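PDB 3ZXY: subtilisin-like protein from Prochloron didemni, which probably acts as a serine endopeptidase of the subtilisin (S8) family, this chain being the protease domain of the longer PatA protein. Local coordinates for residues Gly114-Phe119 against Cys151-Ala156. The protein carries 1 engineered substitution. Numbering follows the deposited sequence.
Sequences GELTDF and CLHVPA
The H153 ring lies flat along the backbone of E115-L116, where strands 115-117 and 152-154 form a small antiparallel two-stranded sheet in the subtilisin fold. With CG anti to its own carbonyl carbon (chi1 -79°), the imidazole turns one face to the opposite strand; L116 N sits 3.8 Å above the ring plane, over its centre. The L116 side chain crosses the imidazole at a slant, CB near NE2 and CD1 standing 3.8 Å from H153 CD2 and 3.7 Å from C151 SG, which is tied to C149 in a disulfide. H153 NE2 hydrogen-bonds N147 OD1, which helps set the ring's rotation; an alanine in place of H153 would probably leave N147 OD1 without this partner and open a gap over the E115-L116 backbone. Next to this, E115 and V154 form the hydrogen-bonded pair of the sheet, N to O both ways. On the other face of the sheet, T117 CG2 rests 3.7 Å from both V154 CG1 and CG2, while E115 OE1 makes a salt bridge with R88 and a hydrogen bond with Q91. As in subtilisins, G114 and the cis-proline P155 probably border the S1 pocket; the H153 side chain is about 9 Å from that of A211, engineered at the predicted charge-relay position. T117 grips L152 O twice: its N lies nearly in line with the C=O bond, whereas OG1, also hydrogen-bonded to G120 N, comes from above the carbonyl plane at 2.9 Å.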
loop_
_atom_site.group_PDB
_atom_site.type_symbol
_atom_site.label_atom_id
_atom_site.label_comp_id
_atom_site.label_asym_id
_atom_site.label_seq_id
_atom_site.Cartn_x
_atom_site.Cartn_y
_atom_site.Cartn_z
ATOM N N GLY A 114 -5.344 0.983 -9.790
ATOM C CA GLY A 114 -5.182 2.211 -10.550
ATOM C C GLY A 114 -5.658 2.019 -11.966
ATOM O O GLY A 114 -6.282 1.004 -12.289
ATOM N N GLU A 115 -5.381 3.015 -12.798
ATOM C CA GLU A 115 -5.796 3.023 -14.188
ATOM C C GLU A 115 -4.618 3.490 -15.024
ATOM O O GLU A 115 -3.936 4.444 -14.660
ATOM C CB GLU A 115 -6.982 3.988 -14.385
ATOM C CG GLU A 115 -7.477 4.094 -15.815
ATOM C CD GLU A 115 -8.887 4.642 -15.943
ATOM O OE1 GLU A 115 -9.375 5.311 -15.004
ATOM O OE2 GLU A 115 -9.517 4.387 -16.999
ATOM N N LEU A 116 -4.400 2.840 -16.159
ATOM C CA LEU A 116 -3.389 3.241 -17.109
ATOM C C LEU A 116 -3.768 4.579 -17.748
ATOM O O LEU A 116 -4.944 4.812 -18.061
ATOM C CB LEU A 116 -3.265 2.160 -18.194
ATOM C CG LEU A 116 -2.204 2.316 -19.266
ATOM C CD1 LEU A 116 -0.813 2.247 -18.671
ATOM C CD2 LEU A 116 -2.411 1.236 -20.338
ATOM N N THR A 117 -2.754 5.426 -17.963
ATOM C CA THR A 117 -2.909 6.776 -18.502
ATOM C C THR A 117 -1.869 7.020 -19.583
ATOM O O THR A 117 -0.949 6.225 -19.742
ATOM C CB THR A 117 -2.657 7.831 -17.419
ATOM O OG1 THR A 117 -1.267 7.803 -17.054
ATOM C CG2 THR A 117 -3.522 7.583 -16.215
ATOM N N ASP A 118 -2.018 8.109 -20.337
ATOM C CA ASP A 118 -0.985 8.534 -21.291
ATOM C C ASP A 118 0.225 9.186 -20.590
ATOM O O ASP A 118 1.375 8.870 -20.919
ATOM C CB ASP A 118 -1.562 9.526 -22.307
ATOM C CG ASP A 118 -2.474 8.873 -23.320
ATOM O OD1 ASP A 118 -2.435 7.636 -23.461
ATOM O OD2 ASP A 118 -3.221 9.613 -23.998
ATOM N N PHE A 119 -0.057 10.084 -19.647
ATOM C CA PHE A 119 0.939 10.967 -19.029
ATOM C C PHE A 119 0.781 11.142 -17.536
ATOM O O PHE A 119 1.330 12.091 -16.988
ATOM C CB PHE A 119 0.798 12.374 -19.589
ATOM C CG PHE A 119 0.969 12.445 -21.048
ATOM C CD1 PHE A 119 2.197 12.174 -21.607
ATOM C CD2 PHE A 119 -0.087 12.763 -21.860
ATOM C CE1 PHE A 119 2.373 12.225 -22.962
ATOM C CE2 PHE A 119 0.071 12.830 -23.222
ATOM C CZ PHE A 119 1.309 12.560 -23.778
ATOM N N CYS A 151 5.291 3.656 -18.857
ATOM C CA CYS A 151 3.965 4.211 -18.697
ATOM C C CYS A 151 3.623 4.349 -17.241
ATOM O O CYS A 151 4.346 3.897 -16.348
ATOM C CB CYS A 151 2.928 3.297 -19.343
ATOM S SG CYS A 151 2.842 1.676 -18.539
ATOM N N LEU A 152 2.483 4.990 -17.013
ATOM C CA LEU A 152 2.062 5.389 -15.674
ATOM C C LEU A 152 0.606 5.037 -15.395
ATOM O O LEU A 152 -0.252 5.251 -16.272
ATOM C CB LEU A 152 2.207 6.908 -15.562
ATOM C CG LEU A 152 3.588 7.522 -15.795
ATOM C CD1 LEU A 152 3.515 9.044 -15.943
ATOM C CD2 LEU A 152 4.530 7.102 -14.668
ATOM N N HIS A 153 0.335 4.583 -14.178
ATOM C CA HIS A 153 -1.019 4.467 -13.645
ATOM C C HIS A 153 -1.247 5.628 -12.695
ATOM O O HIS A 153 -0.308 6.147 -12.088
ATOM C CB HIS A 153 -1.207 3.175 -12.846
ATOM C CG HIS A 153 -1.415 1.938 -13.686
ATOM N ND1 HIS A 153 -2.128 0.878 -13.240
ATOM C CD2 HIS A 153 -0.971 1.613 -14.951
ATOM C CE1 HIS A 153 -2.117 -0.087 -14.175
ATOM N NE2 HIS A 153 -1.451 0.369 -15.241
ATOM N N VAL A 154 -2.507 6.015 -12.572
ATOM C CA VAL A 154 -2.979 6.868 -11.498
ATOM C C VAL A 154 -3.802 6.010 -10.541
ATOM O O VAL A 154 -4.542 5.106 -10.967
ATOM C CB VAL A 154 -3.772 8.083 -12.036
ATOM C CG1 VAL A 154 -2.857 8.976 -12.867
ATOM C CG2 VAL A 154 -5.011 7.671 -12.841
ATOM N N PRO A 155 -3.699 6.278 -9.237
ATOM C CA PRO A 155 -3.025 7.413 -8.591
ATOM C C PRO A 155 -1.518 7.329 -8.380
ATOM O O PRO A 155 -0.934 8.294 -7.882
ATOM C CB PRO A 155 -3.736 7.487 -7.243
ATOM C CG PRO A 155 -4.103 6.093 -6.937
ATOM C CD PRO A 155 -4.505 5.514 -8.264
ATOM N N ALA A 156 -0.886 6.221 -8.723
ATOM C CA ALA A 156 0.553 6.071 -8.483
ATOM C C ALA A 156 1.404 7.243 -8.984
ATOM O O ALA A 156 2.403 7.576 -8.339
ATOM C CB ALA A 156 1.057 4.776 -9.085
HETATM O O HOH W 1 1.739 6.428 -19.375
#